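Local coordinates for protein DNA-3-methyladenine glycosidase II, putative (Deinococcus radiodurans, PDB 2YG9) that is an all-helical protein of the HhH-GPD superfamily of base excision DNA repair proteins, at residues 50-55 against 204-209; 175-180 against 210-215. One frame throughout, in Å; residues are numbered along the deposited sequence.

Contact 1: residues 50-55 against 204-209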
# COMPACT_ATOMS: atom_id res chain seq x y z
N GLY A 50 -4.16 15.27 13.67
CA GLY A 50 -4.17 16.37 12.72
C GLY A 50 -4.37 15.92 11.27
O GLY A 50 -4.91 14.83 10.98
N GLU A 51 -3.94 16.78 10.35
CA GLU A 51 -4.14 16.53 8.93
C GLU A 51 -3.06 15.63 8.36
O GLU A 51 -1.91 15.70 8.75
CB GLU A 51 -4.17 17.85 8.16
CG GLU A 51 -4.95 17.74 6.88
CD GLU A 51 -6.44 18.05 7.09
OE1 GLU A 51 -6.69 19.21 7.52
OE2 GLU A 51 -7.33 17.17 6.80
N LEU A 52 -3.48 14.76 7.45
CA LEU A 52 -2.58 13.85 6.73
C LEU A 52 -2.55 14.26 5.27
O LEU A 52 -3.56 14.69 4.74
CB LEU A 52 -3.06 12.41 6.86
CG LEU A 52 -3.18 11.76 8.23
CD1 LEU A 52 -3.65 10.31 8.15
CD2 LEU A 52 -1.85 11.88 8.93
N PRO A 53 -1.38 14.16 4.60
CA PRO A 53 -1.31 14.58 3.19
C PRO A 53 -2.22 13.76 2.23
O PRO A 53 -2.39 12.54 2.43
CB PRO A 53 0.15 14.37 2.82
CG PRO A 53 0.73 13.51 3.93
CD PRO A 53 -0.10 13.65 5.12
N VAL A 54 -2.79 14.42 1.24
CA VAL A 54 -3.58 13.75 0.21
C VAL A 54 -2.63 12.95 -0.74
O VAL A 54 -1.73 13.51 -1.38
CB VAL A 54 -4.49 14.75 -0.58
CG1 VAL A 54 -5.37 14.05 -1.59
CG2 VAL A 54 -5.40 15.57 0.35
N LEU A 55 -2.86 11.64 -0.86
CA LEU A 55 -2.08 10.78 -1.77
C LEU A 55 -2.61 10.87 -3.20
O LEU A 55 -3.81 10.73 -3.43
CB LEU A 55 -2.15 9.30 -1.33
CG LEU A 55 -1.78 9.09 0.12
CD1 LEU A 55 -1.81 7.64 0.50
CD2 LEU A 55 -0.43 9.72 0.36
N ARG A 204 -12.01 3.67 4.33
CA ARG A 204 -11.19 2.77 5.16
C ARG A 204 -9.70 3.02 5.01
O ARG A 204 -8.94 2.75 5.94
CB ARG A 204 -11.57 1.32 4.88
CG ARG A 204 -12.74 0.91 5.74
CD ARG A 204 -13.25 -0.44 5.40
NE ARG A 204 -13.88 -0.53 4.07
CZ ARG A 204 -14.48 -1.62 3.64
NH1 ARG A 204 -14.54 -2.69 4.42
NH2 ARG A 204 -15.05 -1.65 2.44
N SER A 205 -9.28 3.56 3.85
CA SER A 205 -7.85 3.87 3.64
C SER A 205 -7.40 4.99 4.56
O SER A 205 -6.41 4.85 5.23
CB SER A 205 -7.54 4.27 2.18
OG SER A 205 -7.74 3.18 1.30
N LEU A 206 -8.13 6.10 4.61
CA LEU A 206 -7.74 7.19 5.50
C LEU A 206 -7.88 6.81 6.97
O LEU A 206 -7.03 7.20 7.78
CB LEU A 206 -8.50 8.51 5.18
CG LEU A 206 -8.07 9.79 5.90
CD1 LEU A 206 -6.62 10.19 5.54
CD2 LEU A 206 -9.07 10.95 5.63
N ALA A 207 -8.92 6.05 7.31
CA ALA A 207 -9.07 5.52 8.68
C ALA A 207 -7.81 4.71 9.01
O ALA A 207 -7.24 4.91 10.04
CB ALA A 207 -10.26 4.63 8.80
N SER A 208 -7.42 3.80 8.12
CA SER A 208 -6.19 3.02 8.29
C SER A 208 -4.96 3.94 8.54
O SER A 208 -4.19 3.73 9.47
CB SER A 208 -5.97 2.14 7.06
OG SER A 208 -6.88 1.07 7.00
N ARG A 209 -4.81 4.97 7.71
CA ARG A 209 -3.70 5.91 7.87
C ARG A 209 -3.74 6.64 9.21
O ARG A 209 -2.68 6.89 9.83
CB ARG A 209 -3.68 6.88 6.69
CG ARG A 209 -3.30 6.20 5.37
CD ARG A 209 -3.35 7.19 4.21
NE ARG A 209 -2.37 8.27 4.40
CZ ARG A 209 -2.44 9.50 3.86
NH1 ARG A 209 -3.48 9.88 3.14
NH2 ARG A 209 -1.48 10.37 4.12
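R209 of helix 204-219 reaches L52, P53 and L55 in the loop 50-55. Its CB lies against the methyl CD1 of L52 at 3.7 Å, where the backbones also approach most closely, with the CA atoms of L52 and R209 8.1 Å apart. The same L52 CD1 touches L206 CD1, one helical turn back, at 4.0 Å. Further out, CD and then NE of R209 pass L55 CD1. The chain bends at chi3 (63°), and beyond the bend the guanidinium lies between two leucines: L52 CB is over one face, and L55 CG over the opposite face, displaced toward the rim, with its nearest contact to R209 NH1 at 3.6 Å. At the edge, P53 O takes both terminal nitrogens end-on. R209 NH1 donates to it at 3.0 Å and R209 NH2 at 2.9 Å, with N-H...O angles of 144° and 148°. The oxygen stays close to the guanidinium plane, so the two bonds fix the rotation of the group while the leucines restrict its tilt. P53 CD adds a contact at 3.7 Å to R209 NH2. Outside the pair, H29 and L164 also touch the R209 side chain. This is an end-on arginine grip, NH1 and NH2 both donating to one main-chain carbonyl oxygen, tying the loop after helix 40-49 to a helix near the C-terminus of the all-helical HhH-GPD fold.

Contact 2: residues 175-180 against 210-215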
# COMPACT_ATOMS: atom_id res chain seq x y z
N SER A 175 -6.75 -6.32 6.88
CA SER A 175 -7.03 -7.08 8.07
C SER A 175 -5.84 -7.94 8.50
O SER A 175 -5.80 -8.40 9.62
CB SER A 175 -8.22 -7.95 7.84
OG SER A 175 -7.82 -9.00 6.95
N GLY A 176 -4.86 -8.09 7.61
CA GLY A 176 -3.57 -8.71 7.93
C GLY A 176 -2.44 -7.79 8.36
O GLY A 176 -1.34 -8.23 8.58
N ASP A 177 -2.70 -6.50 8.49
CA ASP A 177 -1.71 -5.56 9.00
C ASP A 177 -1.82 -5.63 10.51
O ASP A 177 -2.86 -5.34 11.09
CB ASP A 177 -1.98 -4.13 8.53
CG ASP A 177 -0.87 -3.18 8.89
OD1 ASP A 177 -0.87 -2.66 10.03
OD2 ASP A 177 -0.00 -2.92 8.04
N LEU A 178 -0.72 -6.06 11.14
CA LEU A 178 -0.69 -6.24 12.59
C LEU A 178 -0.93 -4.94 13.32
O LEU A 178 -1.62 -4.95 14.29
CB LEU A 178 0.66 -6.86 13.03
CG LEU A 178 0.89 -7.18 14.53
CD1 LEU A 178 -0.04 -8.22 15.11
CD2 LEU A 178 2.36 -7.61 14.74
N ALA A 179 -0.39 -3.82 12.84
CA ALA A 179 -0.55 -2.58 13.54
C ALA A 179 -1.99 -2.07 13.47
O ALA A 179 -2.51 -1.56 14.43
CB ALA A 179 0.46 -1.53 13.03
N LEU A 180 -2.65 -2.25 12.33
CA LEU A 180 -4.06 -1.87 12.23
C LEU A 180 -4.90 -2.74 13.19
O LEU A 180 -5.72 -2.23 13.96
CB LEU A 180 -4.55 -2.05 10.80
CG LEU A 180 -3.97 -1.11 9.74
CD1 LEU A 180 -4.61 -1.47 8.42
CD2 LEU A 180 -4.16 0.43 10.10
N TYR A 210 -4.94 6.95 9.69
CA TYR A 210 -5.07 7.54 11.03
C TYR A 210 -4.75 6.56 12.15
O TYR A 210 -4.19 6.95 13.15
CB TYR A 210 -6.46 8.20 11.23
CG TYR A 210 -6.51 9.64 10.76
CD1 TYR A 210 -5.78 10.64 11.42
CD2 TYR A 210 -7.21 9.99 9.63
CE1 TYR A 210 -5.79 11.97 10.96
CE2 TYR A 210 -7.22 11.31 9.16
CZ TYR A 210 -6.51 12.30 9.84
OH TYR A 210 -6.56 13.59 9.33
N LEU A 211 -5.10 5.28 12.00
CA LEU A 211 -4.63 4.28 12.97
C LEU A 211 -3.10 4.19 13.05
O LEU A 211 -2.51 4.10 14.16
CB LEU A 211 -5.25 2.91 12.70
CG LEU A 211 -6.74 2.71 13.01
CD1 LEU A 211 -7.13 1.29 12.65
CD2 LEU A 211 -7.06 3.05 14.47
N TRP A 212 -2.43 4.18 11.90
CA TRP A 212 -0.97 4.15 11.89
C TRP A 212 -0.43 5.46 12.48
O TRP A 212 0.61 5.47 13.19
CB TRP A 212 -0.42 3.94 10.47
CG TRP A 212 -0.60 2.54 9.91
CD1 TRP A 212 -0.33 1.37 10.54
CD2 TRP A 212 -1.09 2.19 8.60
NE1 TRP A 212 -0.60 0.31 9.70
CE2 TRP A 212 -1.07 0.79 8.51
CE3 TRP A 212 -1.50 2.94 7.49
CZ2 TRP A 212 -1.47 0.10 7.35
CZ3 TRP A 212 -1.92 2.24 6.34
CH2 TRP A 212 -1.90 0.85 6.30
N ALA A 213 -1.10 6.57 12.18
CA ALA A 213 -0.64 7.87 12.69
C ALA A 213 -0.77 7.90 14.22
O ALA A 213 0.08 8.42 14.92
CB ALA A 213 -1.40 9.04 12.04
N ASN A 214 -1.83 7.30 14.74
CA ASN A 214 -2.07 7.30 16.17
C ASN A 214 -1.04 6.43 16.86
O ASN A 214 -0.63 6.71 18.00
CB ASN A 214 -3.51 6.86 16.46
CG ASN A 214 -3.90 7.06 17.90
OD1 ASN A 214 -4.15 6.10 18.66
ND2 ASN A 214 -3.91 8.30 18.30
N SER A 215 -0.62 5.37 16.19
CA SER A 215 0.38 4.50 16.78
C SER A 215 1.70 5.25 16.91
O SER A 215 2.36 5.16 17.92
CB SER A 215 0.57 3.24 15.93
OG SER A 215 1.69 2.50 16.40
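The indole of W212 carries L180 over one face, while D177 OD1 and A179 CB sit at its edge, near the ring plane. This contact lies at the N-terminus of helix 178-187, which D177 caps; by sequence and family, D177 probably occupies the place of the aspartate in the motif for which the HhH-GPD superfamily is named. The leucine contact is a CH-pi interaction: L180 CD2 stands 3.6 Å from the centroid of the five-membered ring, only 17° off the normal, and its closest ring atom is W212 CE2 at 3.5 Å. L180 CD1 extends the cover to W212 CZ2 at 3.7 Å, and L180 CD2 also packs on L211 CB at 3.8 Å, joining the two residues of helix 204-219. At the edge, A179 CB is 3.9 Å from W212 CD1. The bond from the ring N-H to D177 OD1 stays near the indole plane but meets the oxygen from above the carboxylate plane, 47° out of it. With CG anti to the backbone N (chi1 -173°), the carboxylate of D177 is brought to the helix start. M161 and L164 of helix 156-166 further pack on W212, and the other carboxylate oxygen, D177 OD2, accepts from W157 NE1. The aspartate is therefore held by two tryptophans and its own helix. D177 OD1 has two donors of its own: W212 NE1 at 3.0 Å, and L180 N at 2.9 Å on the anti lone pair.

Overall arrangement
Both contacts use helix 204-219, on adjoining stretches, 204-209 and 210-215, and their centres lie 11 Å apart. Contact 1 is a surface contact in which the helix meets a loop without regular structure; contact 2 is buried and meets the capped start of helix 178-187. The chemistry follows this placement. In 50-55 with 204-209, a long cationic side chain takes a backbone oxygen as acceptor, whereas in 175-180 with 210-215 a carboxylate receives an indole and a backbone N-H amid apolar cover. The two also touch directly: Y210 OH, from the helix, probably bonds to G50 O at 2.6 Å, and L180 CD2 packs against S208 O at 3.4 Å.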